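Local coordinates for alanine racemase, biosynthetic (Pseudomonas aeruginosa PAO1, PDB 6A2F), which belongs to the alanine racemase family, pairing an N-terminal TIM-barrel domain that carries a pyridoxal phosphate cofactor with a C-terminal beta domain, at residues Asn155-Ala163 against Gln174-Leu182; Asp187-Leu198 against Ala203-Met213. All coordinates share one frame; numbering follows the deposited sequence.

Interaction 1 of 2, residues Asn155-Ala163 against Gln174-Leu182; sequences NLISHFACA and QLESFLGLL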
# COMPACT_ATOMS: atom_id res chain seq x y z
N ASN A 155 -7.12 -33.93 -4.75
CA ASN A 155 -7.70 -32.99 -5.70
C ASN A 155 -6.66 -32.42 -6.67
O ASN A 155 -5.45 -32.58 -6.46
CB ASN A 155 -8.40 -31.85 -4.95
CG ASN A 155 -9.50 -32.35 -4.04
OD1 ASN A 155 -10.09 -33.41 -4.26
ND2 ASN A 155 -9.79 -31.58 -2.99
N LEU A 156 -7.14 -31.76 -7.72
CA LEU A 156 -6.26 -31.11 -8.69
C LEU A 156 -6.56 -29.62 -8.81
O LEU A 156 -7.72 -29.21 -8.91
CB LEU A 156 -6.36 -31.79 -10.06
CG LEU A 156 -5.49 -31.23 -11.20
CD1 LEU A 156 -4.01 -31.51 -10.97
CD2 LEU A 156 -5.93 -31.76 -12.56
N ILE A 157 -5.50 -28.81 -8.79
CA ILE A 157 -5.62 -27.36 -8.92
C ILE A 157 -4.53 -26.79 -9.85
O ILE A 157 -3.37 -27.23 -9.82
CB ILE A 157 -5.66 -26.64 -7.54
CG1 ILE A 157 -6.06 -25.16 -7.70
CG2 ILE A 157 -4.34 -26.79 -6.78
CD1 ILE A 157 -6.26 -24.41 -6.40
N SER A 158 -4.92 -25.83 -10.69
CA SER A 158 -3.99 -25.06 -11.49
C SER A 158 -4.56 -23.66 -11.71
O SER A 158 -5.73 -23.41 -11.40
CB SER A 158 -3.71 -25.74 -12.83
OG SER A 158 -2.45 -25.34 -13.35
N HIS A 159 -3.75 -22.76 -12.25
CA HIS A 159 -4.11 -21.35 -12.33
C HIS A 159 -3.63 -20.74 -13.65
O HIS A 159 -2.47 -20.95 -14.04
CB HIS A 159 -3.51 -20.61 -11.12
CG HIS A 159 -3.98 -19.19 -10.98
ND1 HIS A 159 -5.23 -18.86 -10.50
CD2 HIS A 159 -3.36 -18.02 -11.24
CE1 HIS A 159 -5.36 -17.55 -10.47
NE2 HIS A 159 -4.24 -17.01 -10.92
N PHE A 160 -4.51 -20.01 -14.33
CA PHE A 160 -4.22 -19.38 -15.62
C PHE A 160 -3.31 -18.17 -15.49
O PHE A 160 -3.34 -17.48 -14.47
CB PHE A 160 -5.51 -18.90 -16.30
CG PHE A 160 -6.35 -20.00 -16.89
CD1 PHE A 160 -5.86 -20.79 -17.93
CD2 PHE A 160 -7.65 -20.22 -16.44
CE1 PHE A 160 -6.64 -21.79 -18.49
CE2 PHE A 160 -8.44 -21.22 -17.00
CZ PHE A 160 -7.93 -22.00 -18.03
N ALA A 161 -2.52 -17.90 -16.53
CA ALA A 161 -1.64 -16.72 -16.55
C ALA A 161 -2.22 -15.54 -17.35
O ALA A 161 -1.84 -14.39 -17.13
CB ALA A 161 -0.26 -17.09 -17.08
N CYS A 162 -3.13 -15.84 -18.28
CA CYS A 162 -3.60 -14.84 -19.24
C CYS A 162 -5.09 -14.94 -19.54
O CYS A 162 -5.55 -14.46 -20.58
CB CYS A 162 -2.82 -14.94 -20.56
SG CYS A 162 -1.02 -14.97 -20.43
N ALA A 163 -5.85 -15.55 -18.63
CA ALA A 163 -7.30 -15.65 -18.80
C ALA A 163 -7.98 -14.28 -18.89
O ALA A 163 -9.14 -14.19 -19.29
CB ALA A 163 -7.90 -16.48 -17.68
N GLN A 174 -2.63 -24.28 -21.24
CA GLN A 174 -2.81 -24.54 -19.81
C GLN A 174 -4.00 -25.47 -19.57
O GLN A 174 -3.95 -26.34 -18.70
CB GLN A 174 -2.99 -23.23 -19.04
CG GLN A 174 -1.70 -22.44 -18.85
CD GLN A 174 -1.86 -21.29 -17.88
OE1 GLN A 174 -2.20 -20.18 -18.27
NE2 GLN A 174 -1.58 -21.56 -16.61
N LEU A 175 -5.05 -25.27 -20.36
CA LEU A 175 -6.27 -26.07 -20.28
C LEU A 175 -6.00 -27.51 -20.72
O LEU A 175 -6.46 -28.46 -20.09
CB LEU A 175 -7.37 -25.40 -21.11
CG LEU A 175 -8.88 -25.69 -20.97
CD1 LEU A 175 -9.45 -26.25 -22.26
CD2 LEU A 175 -9.27 -26.55 -19.77
N GLU A 176 -5.24 -27.66 -21.81
CA GLU A 176 -4.85 -28.97 -22.33
C GLU A 176 -3.96 -29.73 -21.35
O GLU A 176 -4.11 -30.94 -21.19
CB GLU A 176 -4.17 -28.84 -23.69
CG GLU A 176 -5.14 -28.72 -24.86
CD GLU A 176 -4.47 -28.28 -26.15
OE1 GLU A 176 -3.25 -28.51 -26.32
OE2 GLU A 176 -5.17 -27.70 -27.01
N SER A 177 -3.04 -29.01 -20.71
CA SER A 177 -2.19 -29.57 -19.67
C SER A 177 -3.02 -30.13 -18.51
O SER A 177 -2.82 -31.27 -18.09
CB SER A 177 -1.20 -28.52 -19.16
OG SER A 177 -0.47 -29.00 -18.04
N PHE A 178 -3.96 -29.32 -18.03
CA PHE A 178 -4.89 -29.69 -16.96
C PHE A 178 -5.70 -30.93 -17.35
O PHE A 178 -5.73 -31.91 -16.60
CB PHE A 178 -5.82 -28.51 -16.64
CG PHE A 178 -6.63 -28.69 -15.37
CD1 PHE A 178 -7.81 -29.42 -15.37
CD2 PHE A 178 -6.22 -28.09 -14.18
CE1 PHE A 178 -8.56 -29.58 -14.22
CE2 PHE A 178 -6.96 -28.24 -13.02
CZ PHE A 178 -8.13 -28.98 -13.04
N LEU A 179 -6.33 -30.88 -18.53
CA LEU A 179 -7.18 -31.97 -19.02
C LEU A 179 -6.42 -33.28 -19.23
O LEU A 179 -7.00 -34.36 -19.10
CB LEU A 179 -7.89 -31.56 -20.32
CG LEU A 179 -8.98 -30.49 -20.26
CD1 LEU A 179 -9.26 -29.96 -21.66
CD2 LEU A 179 -10.27 -31.01 -19.62
N GLY A 180 -5.13 -33.18 -19.54
CA GLY A 180 -4.28 -34.35 -19.75
C GLY A 180 -4.01 -35.15 -18.48
O GLY A 180 -3.33 -36.18 -18.53
N LEU A 181 -4.54 -34.68 -17.35
CA LEU A 181 -4.38 -35.39 -16.09
C LEU A 181 -5.68 -36.00 -15.58
O LEU A 181 -5.69 -36.70 -14.56
CB LEU A 181 -3.78 -34.47 -15.02
CG LEU A 181 -2.34 -33.98 -15.18
CD1 LEU A 181 -2.07 -32.89 -14.15
CD2 LEU A 181 -1.33 -35.11 -15.04
N LEU A 182 -6.77 -35.77 -16.30
CA LEU A 182 -8.10 -36.16 -15.82
C LEU A 182 -8.43 -37.65 -16.00
O LEU A 182 -9.55 -38.09 -15.75
CB LEU A 182 -9.19 -35.24 -16.40
CG LEU A 182 -9.09 -33.73 -16.08
CD1 LEU A 182 -10.41 -33.02 -16.38
CD2 LEU A 182 -8.67 -33.46 -14.64
O HOH W 1 -3.92 -18.37 -19.24

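Interaction 2 of 2, residues Asp187-Leu198 against Ala203-Met213; sequences DQRSLANSAAVL and AHMDWLRPGIM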
# COMPACT_ATOMS: atom_id res chain seq x y z
N ASP A 187 -10.96 -36.21 -6.55
CA ASP A 187 -12.24 -35.92 -5.92
C ASP A 187 -12.79 -34.58 -6.37
O ASP A 187 -13.99 -34.43 -6.58
CB ASP A 187 -12.11 -35.95 -4.39
CG ASP A 187 -11.76 -37.33 -3.88
OD1 ASP A 187 -12.63 -38.22 -3.95
OD2 ASP A 187 -10.62 -37.52 -3.41
N GLN A 188 -11.90 -33.59 -6.52
CA GLN A 188 -12.28 -32.25 -6.95
C GLN A 188 -11.24 -31.67 -7.90
O GLN A 188 -10.04 -31.93 -7.77
CB GLN A 188 -12.43 -31.29 -5.75
CG GLN A 188 -13.20 -31.82 -4.55
CD GLN A 188 -14.71 -31.84 -4.73
OE1 GLN A 188 -15.42 -32.34 -3.87
NE2 GLN A 188 -15.20 -31.31 -5.83
N ARG A 189 -11.72 -30.89 -8.86
CA ARG A 189 -10.85 -30.22 -9.82
C ARG A 189 -11.17 -28.74 -9.79
O ARG A 189 -12.35 -28.36 -9.79
CB ARG A 189 -11.04 -30.77 -11.23
CG ARG A 189 -11.09 -32.29 -11.32
CD ARG A 189 -11.54 -32.72 -12.71
NE ARG A 189 -12.70 -33.60 -12.65
CZ ARG A 189 -13.94 -33.27 -13.03
NH1 ARG A 189 -14.20 -32.06 -13.52
NH2 ARG A 189 -14.92 -34.16 -12.93
N SER A 190 -10.14 -27.91 -9.75
CA SER A 190 -10.32 -26.46 -9.72
C SER A 190 -9.30 -25.78 -10.62
O SER A 190 -8.10 -26.03 -10.50
CB SER A 190 -10.20 -25.93 -8.29
OG SER A 190 -10.47 -24.55 -8.24
N LEU A 191 -9.79 -24.92 -11.51
CA LEU A 191 -8.95 -24.25 -12.51
C LEU A 191 -9.30 -22.77 -12.71
O LEU A 191 -8.43 -21.97 -13.06
CB LEU A 191 -9.02 -25.01 -13.84
CG LEU A 191 -8.31 -24.52 -15.10
CD1 LEU A 191 -6.81 -24.32 -14.89
CD2 LEU A 191 -8.56 -25.50 -16.23
N ALA A 192 -10.56 -22.41 -12.48
CA ALA A 192 -11.09 -21.10 -12.87
C ALA A 192 -10.94 -19.98 -11.83
O ALA A 192 -11.54 -20.05 -10.74
CB ALA A 192 -12.55 -21.23 -13.28
N ASN A 193 -10.17 -18.96 -12.18
CA ASN A 193 -10.20 -17.66 -11.47
C ASN A 193 -11.39 -16.82 -11.97
O ASN A 193 -12.20 -17.31 -12.77
CB ASN A 193 -8.87 -16.91 -11.60
CG ASN A 193 -8.42 -16.72 -13.05
OD1 ASN A 193 -9.19 -16.94 -14.00
ND2 ASN A 193 -7.17 -16.30 -13.23
N SER A 194 -11.51 -15.57 -11.52
CA SER A 194 -12.63 -14.71 -11.91
C SER A 194 -12.74 -14.60 -13.42
O SER A 194 -13.82 -14.80 -13.99
CB SER A 194 -12.48 -13.31 -11.30
OG SER A 194 -12.56 -13.34 -9.89
N ALA A 195 -11.61 -14.30 -14.06
CA ALA A 195 -11.52 -14.22 -15.52
C ALA A 195 -12.15 -15.45 -16.18
O ALA A 195 -13.03 -15.32 -17.04
CB ALA A 195 -10.07 -14.05 -15.95
N ALA A 196 -11.71 -16.63 -15.75
CA ALA A 196 -12.18 -17.88 -16.33
C ALA A 196 -13.63 -18.20 -15.95
O ALA A 196 -14.35 -18.81 -16.73
CB ALA A 196 -11.26 -19.03 -15.95
N VAL A 197 -14.04 -17.79 -14.75
CA VAL A 197 -15.42 -18.01 -14.28
C VAL A 197 -16.40 -17.35 -15.25
O VAL A 197 -17.50 -17.87 -15.49
CB VAL A 197 -15.65 -17.48 -12.85
CG1 VAL A 197 -17.14 -17.36 -12.53
CG2 VAL A 197 -14.97 -18.37 -11.83
N LEU A 198 -15.99 -16.22 -15.81
CA LEU A 198 -16.85 -15.45 -16.70
C LEU A 198 -16.70 -15.82 -18.17
O LEU A 198 -17.63 -15.61 -18.95
CB LEU A 198 -16.62 -13.95 -16.50
CG LEU A 198 -17.18 -13.32 -15.21
CD1 LEU A 198 -16.39 -12.07 -14.85
CD2 LEU A 198 -18.67 -13.02 -15.33
N ALA A 203 -13.13 -24.43 -18.03
CA ALA A 203 -12.25 -24.37 -16.86
C ALA A 203 -13.01 -24.46 -15.54
O ALA A 203 -12.39 -24.52 -14.48
CB ALA A 203 -11.41 -23.10 -16.89
N HIS A 204 -14.34 -24.48 -15.62
CA HIS A 204 -15.19 -24.44 -14.43
C HIS A 204 -14.97 -25.62 -13.48
O HIS A 204 -14.97 -25.43 -12.26
CB HIS A 204 -16.68 -24.31 -14.79
CG HIS A 204 -17.06 -22.96 -15.33
ND1 HIS A 204 -18.30 -22.69 -15.86
CD2 HIS A 204 -16.35 -21.81 -15.44
CE1 HIS A 204 -18.35 -21.43 -16.25
NE2 HIS A 204 -17.18 -20.87 -16.01
N MET A 205 -14.80 -26.81 -14.04
CA MET A 205 -14.52 -28.03 -13.26
C MET A 205 -15.47 -28.20 -12.06
O MET A 205 -16.68 -28.14 -12.23
CB MET A 205 -13.04 -28.06 -12.84
CG MET A 205 -12.06 -27.99 -14.00
SD MET A 205 -12.14 -29.45 -15.06
CE MET A 205 -11.24 -28.88 -16.50
N ASP A 206 -14.93 -28.41 -10.85
CA ASP A 206 -15.78 -28.66 -9.67
C ASP A 206 -15.90 -27.46 -8.73
O ASP A 206 -16.98 -27.20 -8.20
CB ASP A 206 -15.27 -29.88 -8.89
CG ASP A 206 -15.20 -31.13 -9.74
OD1 ASP A 206 -16.22 -31.51 -10.35
OD2 ASP A 206 -14.12 -31.74 -9.79
N TRP A 207 -14.79 -26.75 -8.53
CA TRP A 207 -14.75 -25.59 -7.64
C TRP A 207 -14.20 -24.36 -8.37
O TRP A 207 -13.05 -24.35 -8.82
CB TRP A 207 -13.93 -25.87 -6.37
CG TRP A 207 -14.64 -26.73 -5.36
CD1 TRP A 207 -14.81 -28.08 -5.41
CD2 TRP A 207 -15.26 -26.29 -4.14
NE1 TRP A 207 -15.51 -28.51 -4.31
CE2 TRP A 207 -15.80 -27.44 -3.51
CE3 TRP A 207 -15.42 -25.04 -3.52
CZ2 TRP A 207 -16.48 -27.38 -2.29
CZ3 TRP A 207 -16.11 -24.98 -2.31
CH2 TRP A 207 -16.62 -26.15 -1.71
N LEU A 208 -15.04 -23.34 -8.49
CA LEU A 208 -14.62 -22.04 -9.01
C LEU A 208 -13.82 -21.31 -7.94
O LEU A 208 -13.99 -21.57 -6.75
CB LEU A 208 -15.85 -21.20 -9.39
CG LEU A 208 -16.93 -21.84 -10.27
CD1 LEU A 208 -18.13 -20.91 -10.35
CD2 LEU A 208 -16.42 -22.19 -11.66
N ARG A 209 -12.93 -20.41 -8.35
CA ARG A 209 -12.16 -19.62 -7.40
C ARG A 209 -12.25 -18.13 -7.71
O ARG A 209 -11.23 -17.51 -8.07
CB ARG A 209 -10.69 -20.05 -7.36
CG ARG A 209 -10.45 -21.54 -7.20
CD ARG A 209 -9.00 -21.84 -6.88
NE ARG A 209 -8.07 -21.26 -7.85
CZ ARG A 209 -7.68 -21.85 -8.98
NH1 ARG A 209 -8.16 -23.05 -9.33
NH2 ARG A 209 -6.83 -21.23 -9.78
N PRO A 210 -13.46 -17.54 -7.60
CA PRO A 210 -13.56 -16.11 -7.84
C PRO A 210 -12.98 -15.27 -6.70
O PRO A 210 -13.28 -15.50 -5.53
CB PRO A 210 -15.07 -15.87 -7.97
CG PRO A 210 -15.70 -16.99 -7.21
CD PRO A 210 -14.78 -18.16 -7.40
N GLY A 211 -12.12 -14.31 -7.08
CA GLY A 211 -11.59 -13.31 -6.18
C GLY A 211 -12.07 -11.92 -6.56
O GLY A 211 -13.11 -11.46 -6.09
N ILE A 212 -11.31 -11.26 -7.44
CA ILE A 212 -11.53 -9.86 -7.80
C ILE A 212 -12.97 -9.53 -8.21
O ILE A 212 -13.49 -8.46 -7.85
CB ILE A 212 -10.50 -9.38 -8.87
CG1 ILE A 212 -10.51 -7.85 -9.02
CG2 ILE A 212 -10.72 -10.07 -10.20
CD1 ILE A 212 -9.89 -7.09 -7.86
N MET A 213 -13.63 -10.44 -8.93
CA MET A 213 -15.00 -10.21 -9.40
C MET A 213 -15.99 -10.06 -8.25
O MET A 213 -17.02 -9.38 -8.39
CB MET A 213 -15.46 -11.30 -10.38
CG MET A 213 -15.85 -12.63 -9.74
SD MET A 213 -16.43 -13.83 -10.96
CE MET A 213 -18.05 -13.18 -11.36

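Interaction 1 of 2, residues Asn155-Ala163 against Gln174-Leu182
L156 and F178 meet in a buried strand-to-helix contact of the TIM-barrel domain, between strand 151-157 with the loop after it and helix 169-179. The two elements follow each other in a beta-alpha-beta unit that ends in strand 189-190. L156 and F178 approach from opposite directions. Methyl CD2 of L156 sits over one face of the F178 ring, a CH-pi contact 3.7 Å from the ring centroid and 15° off its normal. The methyl is displaced toward the CZ side, and L156 CD2 to F178 CZ is 3.6 Å. The F178 side chain reaches the strand because CG stands anti to the backbone N (chi1 -168°). The edge of the same ring abuts S158, whose CB lies 3.7 Å from F178 CD2. The other methyl of L156, CD1, meets L181 CD1 at 4.0 Å, and the two side chains cross at about a right angle.

The far end of the contact is polar. The Q174 amide lies against the backbone of the loop. A161 N donates to Q174 OE1 at 2.9 Å, in the carbonyl plane and on a lone pair. Q174 NE2 gives a weak bond to H159 O (2.8 Å) and another bond to S126 OG. A water bridges Q174 OE1 to C162 N. OE1 is thus held by A161 N and the water, and NE2 by H159 O and S126 OG. The F160 ring stands nearly perpendicular to the amide, 86° apart, and Q174 OE1 lies at its edge, 3.7 Å from F160 CD1.

Backbone bonds join L156 to Q188 and S190 on the strand 189-190 side. L138 of helix 135-145 packs on both L156 and L181. Beyond the strand, H159 NE2 bonds to Y254 OH of the second subunit.

Interaction 2 of 2, residues Asp187-Leu198 against Ala203-Met213
R189 and D206 lie at the looser, partly exposed end of this contact. D206 OD2 accepts from R189 N at 2.7 Å through its anti lone pair. The same oxygen lies over the centre of the R189 guanidinium face. That salt bridge is long; the guanidinium hydrogens are not aimed at the oxygen, and the attraction there is one of charge alone. At the guanidinium edge, NH1 makes a weak bond to M205 SD. Q188 NE2 packs at the edge of the W207 ring without a hydrogen bond.

Further in, the backbone pairs closely. R189 O accepts from D206 N (2.8 Å) and W207 N (3.2 Å), which come from opposite faces of its plane. S190 OG, anti to its own N at chi1 -176°, donates to W207 O at 2.7 Å and accepts from R209 NH1 at 3.0 Å. The short strands 189-190 and 207-208 belong to the TIM-barrel wall, and the residues after them line the cofactor site. R209 NE bonds to N1 of the modified residue at position 34, and R209 NH2 to S158 O and H159 ND1. S194 OG and the backbone N of G211 and I212 bond to the cofactor phosphate.

The packing is dense beyond this point. M213 N donates to S194 OG at 3.2 Å. N193 caps helix 194-199, its OD1 accepting from A196 N. V197 CG2 rests on L208 CB at 3.8 Å, and L198 CG and M213 CE meet tip to tip at 3.9 Å.

Both contacts are largely buried in the TIM-barrel domain, but interaction 2 covers more than twice the area of interaction 1. They share a sheet, in which strands 151-157 and 189-190 are neighbours. Interaction 1 packs a helix on the outer side of its strand, mostly with apolar side chains and one glutamine amide. Interaction 2 joins consecutive strands and their loops, with many backbone and hydroxyl hydrogen bonds and one long salt bridge. Its end around Q188, R189 and D206 is partly exposed. R209 of interaction 2 reaches the loop of interaction 1 as well as the modified residue at position 34, connecting that loop to the cofactor.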